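Local coordinates for cryptochrome DASH, chloroplastic/mitochondrial (Arabidopsis thaliana, PDB 2J4D), which repairs cyclobutane pyrimidine dimers in single-stranded DNA, carries FAD and a folate light antenna, and may also serve as a photoreceptor, at residues G387-R392 with E414-C419; N277-P282 with D377-E382; L407-G412 with Y434-G439. All coordinates share one frame; numbering follows the deposited sequence.

Contact 1 of 3, residues G387-R392 with E414-C419; sequences GFMSNR and EWFETC. With FAD (flavin-adenine dinucleotide), chain C.
Phe416 leads the helical side of this contact, its ring lying between the flavin and the sulfur end of Met389. One edge, near the plane of the ring, meets the isoalloxazine, with Phe416 CD2 3.7 Å from FAD C6. Further round the ring, Phe416 CZ receives Met389 CE at 3.9 Å, and Met389 SD stands 5.3 Å from the Phe416 ring centroid, an oblique Met-aromatic contact 60° off the normal. Met389 gets there by running straight from the backbone, CG anti to N (chi1 -173°), and bending only at chi3, which brings its methyl up to the phenyl ring obliquely. Its neighbour Phe388 points away from segment 414-419 and serves the same cofactor at another place, Phe388 CZ lying 3.4 Å from FAD O5' at the edge of the ring. One residue beyond Phe416, Glu417 turns to the second chromophore: OE1 bonds the folate antenna, while OE2 forms a salt bridge with Lys89. The carbonyl O of Cys419 lies 3.2 Å from Gly387 CA, a CA-H...O contact. Gly387 has positive phi (82°) as the chain leaves helix 374-386, and a beta carbon there would crowd both Cys419 O and the carbonyl O of the residue before. Leu383 of helix 374-386 and Val397 of helix 391-404 flank the Met389-Phe416 pair, and Trp366 of helix 360-367 also packs on Phe416, placing the contact within the all-helical FAD-binding region of the photolyase fold.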
# COMPACT_ATOMS: atom_id res chain seq x y z
N GLY A 387 -4.23 10.48 5.75
CA GLY A 387 -4.31 9.12 5.24
C GLY A 387 -3.02 8.35 5.48
O GLY A 387 -2.79 7.28 4.90
N PHE A 388 -2.16 8.89 6.33
CA PHE A 388 -0.89 8.25 6.66
C PHE A 388 -0.63 8.36 8.16
O PHE A 388 -1.15 9.26 8.82
CB PHE A 388 0.26 8.92 5.89
CG PHE A 388 1.60 8.23 6.08
CD1 PHE A 388 1.97 7.17 5.25
CD2 PHE A 388 2.47 8.63 7.09
CE1 PHE A 388 3.19 6.51 5.43
CE2 PHE A 388 3.70 7.98 7.27
CZ PHE A 388 4.06 6.91 6.44
N MET A 389 0.16 7.43 8.69
CA MET A 389 0.55 7.44 10.10
C MET A 389 1.90 6.74 10.13
O MET A 389 2.11 5.76 9.39
CB MET A 389 -0.45 6.68 10.98
CG MET A 389 -0.15 6.82 12.48
SD MET A 389 -1.19 5.83 13.57
CE MET A 389 -2.86 6.39 13.09
N SER A 390 2.82 7.23 10.96
CA SER A 390 4.14 6.62 11.07
C SER A 390 3.99 5.20 11.61
O SER A 390 3.02 4.90 12.29
CB SER A 390 5.05 7.41 12.02
OG SER A 390 4.59 7.31 13.35
N ASN A 391 4.97 4.35 11.31
CA ASN A 391 4.93 2.98 11.79
C ASN A 391 4.88 2.96 13.32
O ASN A 391 4.15 2.17 13.92
CB ASN A 391 6.17 2.22 11.30
CG ASN A 391 6.22 0.80 11.84
OD1 ASN A 391 5.30 0.01 11.62
ND2 ASN A 391 7.29 0.48 12.56
N ARG A 392 5.66 3.83 13.96
CA ARG A 392 5.69 3.91 15.42
C ARG A 392 4.29 4.27 15.93
O ARG A 392 3.78 3.66 16.87
CB ARG A 392 6.72 4.96 15.86
CG ARG A 392 6.74 5.29 17.35
CD ARG A 392 6.96 4.06 18.21
NE ARG A 392 8.01 3.20 17.68
CZ ARG A 392 8.43 2.08 18.27
NH1 ARG A 392 7.88 1.69 19.41
NH2 ARG A 392 9.38 1.33 17.71
N GLU A 414 -10.40 -1.97 10.61
CA GLU A 414 -11.30 -1.49 9.57
C GLU A 414 -11.22 0.01 9.40
O GLU A 414 -11.41 0.53 8.29
CB GLU A 414 -12.75 -1.94 9.83
CG GLU A 414 -12.99 -3.41 9.45
CD GLU A 414 -14.45 -3.84 9.43
OE1 GLU A 414 -15.35 -2.98 9.53
OE2 GLU A 414 -14.69 -5.06 9.30
N TRP A 415 -10.94 0.73 10.49
CA TRP A 415 -10.81 2.17 10.40
C TRP A 415 -9.53 2.50 9.63
O TRP A 415 -9.50 3.44 8.83
CB TRP A 415 -10.78 2.83 11.78
CG TRP A 415 -10.73 4.33 11.68
CD1 TRP A 415 -9.74 5.16 12.14
CD2 TRP A 415 -11.69 5.18 11.02
NE1 TRP A 415 -10.03 6.47 11.81
CE2 TRP A 415 -11.21 6.51 11.13
CE3 TRP A 415 -12.90 4.95 10.36
CZ2 TRP A 415 -11.91 7.60 10.59
CZ3 TRP A 415 -13.59 6.03 9.82
CH2 TRP A 415 -13.09 7.35 9.94
N PHE A 416 -8.48 1.71 9.85
CA PHE A 416 -7.23 1.91 9.12
C PHE A 416 -7.53 1.58 7.65
O PHE A 416 -7.05 2.26 6.74
CB PHE A 416 -6.14 0.97 9.66
CG PHE A 416 -5.26 1.59 10.73
CD1 PHE A 416 -5.78 2.47 11.67
CD2 PHE A 416 -3.91 1.23 10.82
CE1 PHE A 416 -4.97 2.99 12.69
CE2 PHE A 416 -3.09 1.74 11.83
CZ PHE A 416 -3.63 2.62 12.77
N GLU A 417 -8.35 0.56 7.43
CA GLU A 417 -8.71 0.18 6.06
C GLU A 417 -9.41 1.34 5.34
O GLU A 417 -9.18 1.60 4.16
CB GLU A 417 -9.61 -1.06 6.05
CG GLU A 417 -10.17 -1.36 4.64
CD GLU A 417 -10.77 -2.75 4.50
OE1 GLU A 417 -10.93 -3.45 5.53
OE2 GLU A 417 -11.07 -3.13 3.35
N THR A 418 -10.26 2.06 6.06
CA THR A 418 -10.94 3.19 5.46
C THR A 418 -9.98 4.34 5.14
O THR A 418 -10.00 4.89 4.04
CB THR A 418 -12.02 3.77 6.41
OG1 THR A 418 -13.05 2.81 6.62
CG2 THR A 418 -12.62 5.03 5.81
N CYS A 419 -9.13 4.67 6.11
CA CYS A 419 -8.23 5.82 6.01
C CYS A 419 -6.88 5.78 5.32
O CYS A 419 -6.48 6.77 4.70
CB CYS A 419 -8.00 6.41 7.41
SG CYS A 419 -9.48 6.90 8.31
PA FAD C . 9.53 2.54 5.92
O1A FAD C . 10.20 3.50 5.02
O2A FAD C . 9.99 2.39 7.32
O5B FAD C . 9.56 1.06 5.27
C5B FAD C . 9.77 0.89 3.85
C4B FAD C . 8.70 -0.07 3.32
O4B FAD C . 8.81 -1.30 4.03
C3B FAD C . 7.26 0.40 3.52
O3B FAD C . 6.85 1.35 2.55
C2B FAD C . 6.53 -0.91 3.48
O2B FAD C . 6.15 -1.34 2.20
C1B FAD C . 7.50 -1.87 4.20
N9A FAD C . 7.25 -2.04 5.65
C8A FAD C . 7.88 -1.40 6.70
N7A FAD C . 7.43 -1.79 7.88
C5A FAD C . 6.47 -2.74 7.59
C6A FAD C . 5.64 -3.53 8.42
N6A FAD C . 5.64 -3.49 9.75
N1A FAD C . 4.76 -4.40 7.80
C2A FAD C . 4.72 -4.47 6.42
N3A FAD C . 5.49 -3.75 5.58
C4A FAD C . 6.34 -2.89 6.21
N1 FAD C . 1.82 -1.00 5.81
C2 FAD C . 1.21 -1.01 4.58
O2 FAD C . 1.86 -0.98 3.55
N3 FAD C . -0.19 -1.04 4.53
C4 FAD C . -1.01 -1.07 5.66
O4 FAD C . -2.25 -1.09 5.56
C4X FAD C . -0.37 -1.06 6.93
N5 FAD C . -1.11 -1.08 8.12
C5X FAD C . -0.48 -1.18 9.36
C6 FAD C . -1.22 -1.33 10.53
C7 FAD C . -0.61 -1.44 11.80
C7M FAD C . -1.47 -1.59 13.03
C8 FAD C . 0.83 -1.39 11.88
C8M FAD C . 1.58 -1.50 13.20
C9 FAD C . 1.59 -1.25 10.70
C9A FAD C . 0.96 -1.14 9.42
N10 FAD C . 1.71 -1.00 8.21
C10 FAD C . 1.05 -1.02 6.96
C1' FAD C . 3.19 -1.21 8.21
C2' FAD C . 4.07 0.04 8.39
O2' FAD C . 3.64 0.78 9.52
C3' FAD C . 3.99 0.91 7.14
O3' FAD C . 4.36 0.16 5.97
C4' FAD C . 4.92 2.14 7.16
O4' FAD C . 4.57 3.01 8.24
C5' FAD C . 4.77 2.89 5.83
O5' FAD C . 5.64 4.02 5.81
P FAD C . 7.09 4.06 5.19
O1P FAD C . 6.90 3.74 3.76
O2P FAD C . 7.70 5.39 5.46
O3P FAD C . 8.00 3.03 5.98

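Contact 2 of 3, residues N277-P282 with D377-E382; sequences NGMLGP and DANMKE
Met279 lays its thioether against the amide of Asn379, the two side chains crossing at about a right angle with Met279 SD 4.0 Å from Asn379 ND2. The methionine leaves the loop with CG anti to its own carbonyl carbon (chi1 -60°), which sets the sulfur beside Asn379. Asn379 is held from within its own helix, ND2 bonding Leu375 O a turn earlier, so the amide that meets the sulfur has a fixed polar partner. The second meeting point illustrates how a single water can join a loop to a helix. Glu382 is fully extended, with CG anti to the backbone N (chi1 -179°), and its carboxylate arrives beside the loop backbone. Glu382 OE1 and Met279 O, both acceptors, remain 3.9 Å apart, but a water lies 2.6 Å from Met279 O and 2.6 Å from Glu382 OE2, placed to donate to each, although more acceptors are in reach than it has protons. The other carboxylate oxygen, OE1, takes a hydrogen bond from Tyr463 OH, which probably limits the swing of the group. Helix 374-386 belongs to the FAD-binding domain, the Glu382 side chain lying about 9 Å from the bound FAD. The loop between helices 272-275 and 289-293 meets it there, while Tyr463 of helix 462-467 touches Met279 and Asn379, and Val397 of helix 391-404 packs on Asn379.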
# COMPACT_ATOMS: atom_id res chain seq x y z
N ASN A 277 11.98 5.62 13.28
CA ASN A 277 10.99 5.62 14.35
C ASN A 277 10.45 7.02 14.61
O ASN A 277 9.78 7.25 15.62
CB ASN A 277 11.57 5.04 15.63
CG ASN A 277 11.49 3.54 15.67
OD1 ASN A 277 12.51 2.85 15.69
ND2 ASN A 277 10.27 3.01 15.66
N GLY A 278 10.76 7.95 13.71
CA GLY A 278 10.27 9.30 13.86
C GLY A 278 8.77 9.31 13.56
O GLY A 278 8.22 8.30 13.13
N MET A 279 8.11 10.44 13.80
CA MET A 279 6.68 10.52 13.54
C MET A 279 6.30 11.80 12.81
O MET A 279 5.24 11.88 12.20
CB MET A 279 5.90 10.46 14.86
CG MET A 279 6.11 9.19 15.67
SD MET A 279 4.99 9.08 17.09
CE MET A 279 5.81 10.23 18.21
N LEU A 280 7.19 12.78 12.85
CA LEU A 280 6.94 14.06 12.22
C LEU A 280 7.74 14.32 10.95
O LEU A 280 8.96 14.21 10.95
CB LEU A 280 7.23 15.17 13.24
CG LEU A 280 6.81 16.60 12.91
CD1 LEU A 280 5.29 16.68 12.77
CD2 LEU A 280 7.30 17.53 14.02
N GLY A 281 7.04 14.66 9.87
CA GLY A 281 7.73 14.98 8.63
C GLY A 281 8.01 13.86 7.66
O GLY A 281 8.02 12.68 8.02
N PRO A 282 8.26 14.20 6.39
CA PRO A 282 8.55 13.26 5.31
C PRO A 282 9.92 12.62 5.38
O PRO A 282 10.10 11.48 4.97
CB PRO A 282 8.39 14.12 4.06
CG PRO A 282 8.89 15.46 4.53
CD PRO A 282 8.21 15.59 5.88
N ASP A 377 -4.12 10.88 20.24
CA ASP A 377 -4.91 11.82 19.45
C ASP A 377 -4.19 12.44 18.26
O ASP A 377 -4.78 12.56 17.18
CB ASP A 377 -5.47 12.94 20.35
CG ASP A 377 -6.40 12.41 21.43
OD1 ASP A 377 -7.01 11.34 21.21
OD2 ASP A 377 -6.54 13.07 22.49
N ALA A 378 -2.94 12.82 18.45
CA ALA A 378 -2.16 13.41 17.37
C ALA A 378 -2.05 12.41 16.22
O ALA A 378 -2.19 12.77 15.05
CB ALA A 378 -0.77 13.81 17.87
N ASN A 379 -1.77 11.16 16.55
CA ASN A 379 -1.65 10.13 15.52
C ASN A 379 -2.97 9.89 14.79
O ASN A 379 -3.00 9.81 13.56
CB ASN A 379 -1.12 8.83 16.14
CG ASN A 379 0.40 8.76 16.14
OD1 ASN A 379 1.02 8.57 15.09
ND2 ASN A 379 1.01 8.92 17.31
N MET A 380 -4.07 9.82 15.54
CA MET A 380 -5.36 9.58 14.90
C MET A 380 -5.78 10.77 14.05
O MET A 380 -6.45 10.62 13.03
CB MET A 380 -6.43 9.28 15.96
CG MET A 380 -6.13 8.03 16.79
SD MET A 380 -5.73 6.57 15.79
CE MET A 380 -7.32 6.32 14.94
N LYS A 381 -5.37 11.97 14.46
CA LYS A 381 -5.71 13.16 13.68
C LYS A 381 -4.84 13.16 12.42
O LYS A 381 -5.31 13.52 11.34
CB LYS A 381 -5.46 14.43 14.50
CG LYS A 381 -6.05 15.69 13.88
CD LYS A 381 -5.90 16.91 14.79
CE LYS A 381 -6.66 16.74 16.12
NZ LYS A 381 -8.15 16.64 15.97
N GLU A 382 -3.58 12.74 12.54
CA GLU A 382 -2.71 12.69 11.37
C GLU A 382 -3.34 11.77 10.33
O GLU A 382 -3.42 12.09 9.14
CB GLU A 382 -1.32 12.15 11.74
CG GLU A 382 -0.37 12.10 10.53
CD GLU A 382 1.01 11.54 10.84
OE1 GLU A 382 1.36 11.40 12.03
OE2 GLU A 382 1.75 11.24 9.88
O HOH W 1 4.24 10.46 10.22

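Contact 3 of 3, residues L407-G412 with Y434-G439; sequences LDWRMG and YGAGVG
The Schellman motif that ends helix 425-436 at Gly437 brings Ala436 and Val438 against the indole of Trp409. Ala436 CB makes an off-centre CH-pi contact, 4.1 Å from the centroid of the Trp409 five-membered ring and 30° off its normal, and it also touches Trp409 CB at 3.7 Å. Val438 CG2 approaches the pyrrole side, 3.9 Å from Trp409 NE1, whose own hydrogen bond goes to Leu346 O. The indole rises with CG between the backbone N and the carbonyl carbon (chi1 69°); Arg410 CG covers one face over the ring centre, 3.5 Å above the plane. With an alanine in place of Trp409, Ala436 and Val438 would probably face a gap and Leu346 O would lose its indole donor. Asp408 is the N-cap of helix 409-419: OD1 accepts from Arg410 N at 3.0 Å. Arg410 also grips the carboxylate side-on in a salt bridge, in the guanidinium plane, with NE to OD1 and Arg410 NH2 to Asp408 OD2 at 2.7 Å, nearly straight (170°). Asp408 OD2 also bonds Gln358 NE2. Val402 of helix 391-404 reaches both Trp409 and Ala436, and Phe84 receives the Arg410 guanidinium in a cation-pi contact.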
# COMPACT_ATOMS: atom_id res chain seq x y z
N LEU A 407 -10.99 -2.73 23.16
CA LEU A 407 -11.88 -2.89 22.01
C LEU A 407 -11.53 -4.00 21.03
O LEU A 407 -10.36 -4.38 20.89
CB LEU A 407 -12.00 -1.58 21.24
CG LEU A 407 -12.64 -0.40 21.98
CD1 LEU A 407 -12.58 0.85 21.12
CD2 LEU A 407 -14.07 -0.74 22.34
N ASP A 408 -12.56 -4.50 20.36
CA ASP A 408 -12.44 -5.53 19.32
C ASP A 408 -11.42 -4.92 18.35
O ASP A 408 -11.69 -3.87 17.76
CB ASP A 408 -13.81 -5.67 18.64
CG ASP A 408 -13.84 -6.73 17.55
OD1 ASP A 408 -12.90 -6.78 16.73
OD2 ASP A 408 -14.82 -7.50 17.52
N TRP A 409 -10.28 -5.58 18.18
CA TRP A 409 -9.22 -5.05 17.31
C TRP A 409 -9.62 -4.77 15.86
O TRP A 409 -9.04 -3.90 15.21
CB TRP A 409 -7.99 -5.97 17.33
CG TRP A 409 -8.16 -7.32 16.68
CD1 TRP A 409 -8.53 -8.49 17.28
CD2 TRP A 409 -7.93 -7.64 15.29
NE1 TRP A 409 -8.55 -9.52 16.36
CE2 TRP A 409 -8.19 -9.02 15.14
CE3 TRP A 409 -7.54 -6.89 14.18
CZ2 TRP A 409 -8.07 -9.67 13.90
CZ3 TRP A 409 -7.42 -7.54 12.94
CH2 TRP A 409 -7.68 -8.92 12.82
N ARG A 410 -10.61 -5.49 15.36
CA ARG A 410 -11.03 -5.29 13.98
C ARG A 410 -11.68 -3.92 13.78
O ARG A 410 -11.76 -3.43 12.65
CB ARG A 410 -11.97 -6.44 13.57
CG ARG A 410 -11.27 -7.80 13.69
CD ARG A 410 -12.24 -8.95 13.61
NE ARG A 410 -13.25 -8.86 14.66
CZ ARG A 410 -14.40 -9.52 14.62
NH1 ARG A 410 -14.69 -10.31 13.60
NH2 ARG A 410 -15.28 -9.37 15.61
N MET A 411 -12.12 -3.28 14.86
CA MET A 411 -12.70 -1.96 14.71
C MET A 411 -11.57 -1.04 14.30
O MET A 411 -11.73 -0.19 13.43
CB MET A 411 -13.32 -1.48 16.03
CG MET A 411 -14.56 -2.24 16.42
SD MET A 411 -15.29 -1.57 17.92
CE MET A 411 -16.48 -0.44 17.21
N GLY A 412 -10.41 -1.23 14.92
CA GLY A 412 -9.26 -0.42 14.58
C GLY A 412 -8.72 -0.77 13.20
O GLY A 412 -8.33 0.12 12.43
N TYR A 434 -0.79 -8.98 14.88
CA TYR A 434 0.42 -8.97 15.69
C TYR A 434 0.23 -8.06 16.90
O TYR A 434 0.38 -8.49 18.04
CB TYR A 434 1.61 -8.47 14.86
CG TYR A 434 2.44 -9.59 14.26
CD1 TYR A 434 1.83 -10.63 13.56
CD2 TYR A 434 3.82 -9.61 14.40
CE1 TYR A 434 2.58 -11.66 13.01
CE2 TYR A 434 4.59 -10.64 13.85
CZ TYR A 434 3.96 -11.66 13.16
OH TYR A 434 4.70 -12.68 12.61
N GLY A 435 -0.12 -6.80 16.63
CA GLY A 435 -0.33 -5.84 17.70
C GLY A 435 -1.41 -6.25 18.69
O GLY A 435 -1.32 -5.96 19.88
N ALA A 436 -2.44 -6.94 18.20
CA ALA A 436 -3.54 -7.38 19.04
C ALA A 436 -3.20 -8.66 19.79
O ALA A 436 -3.96 -9.11 20.64
CB ALA A 436 -4.78 -7.58 18.20
N GLY A 437 -2.05 -9.25 19.46
CA GLY A 437 -1.63 -10.48 20.11
C GLY A 437 -2.37 -11.73 19.65
O GLY A 437 -2.45 -12.71 20.39
N VAL A 438 -2.90 -11.71 18.43
CA VAL A 438 -3.62 -12.87 17.91
C VAL A 438 -2.94 -13.50 16.69
O VAL A 438 -3.53 -14.34 16.00
CB VAL A 438 -5.08 -12.51 17.56
CG1 VAL A 438 -5.80 -12.00 18.80
CG2 VAL A 438 -5.12 -11.46 16.45
N GLY A 439 -1.70 -13.09 16.44
CA GLY A 439 -0.93 -13.63 15.34
C GLY A 439 -0.21 -14.85 15.88
O GLY A 439 -0.37 -15.16 17.06

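Followed from the N terminus, the chain first supplies the loop 277-282, and contact 2 closes only when helix 374-386 arrives, after 94 intervening residues. The chain then leaves that helix straight into contact 1, so the two are in series yet touch: Ser390 OG lies 3.3 Å from Met279 CG, and Met389 CG lies 3.4 Å from Asn379 OD1. Contact 3 opens at 407-412, before contact 1 closes at 414-419, and itself closes later at 434-439; these two cross, sharing helix 409-419. Together they join the loop 277-282 and helices 374-386, 391-404, 409-419 and 425-436 around the FAD-binding region.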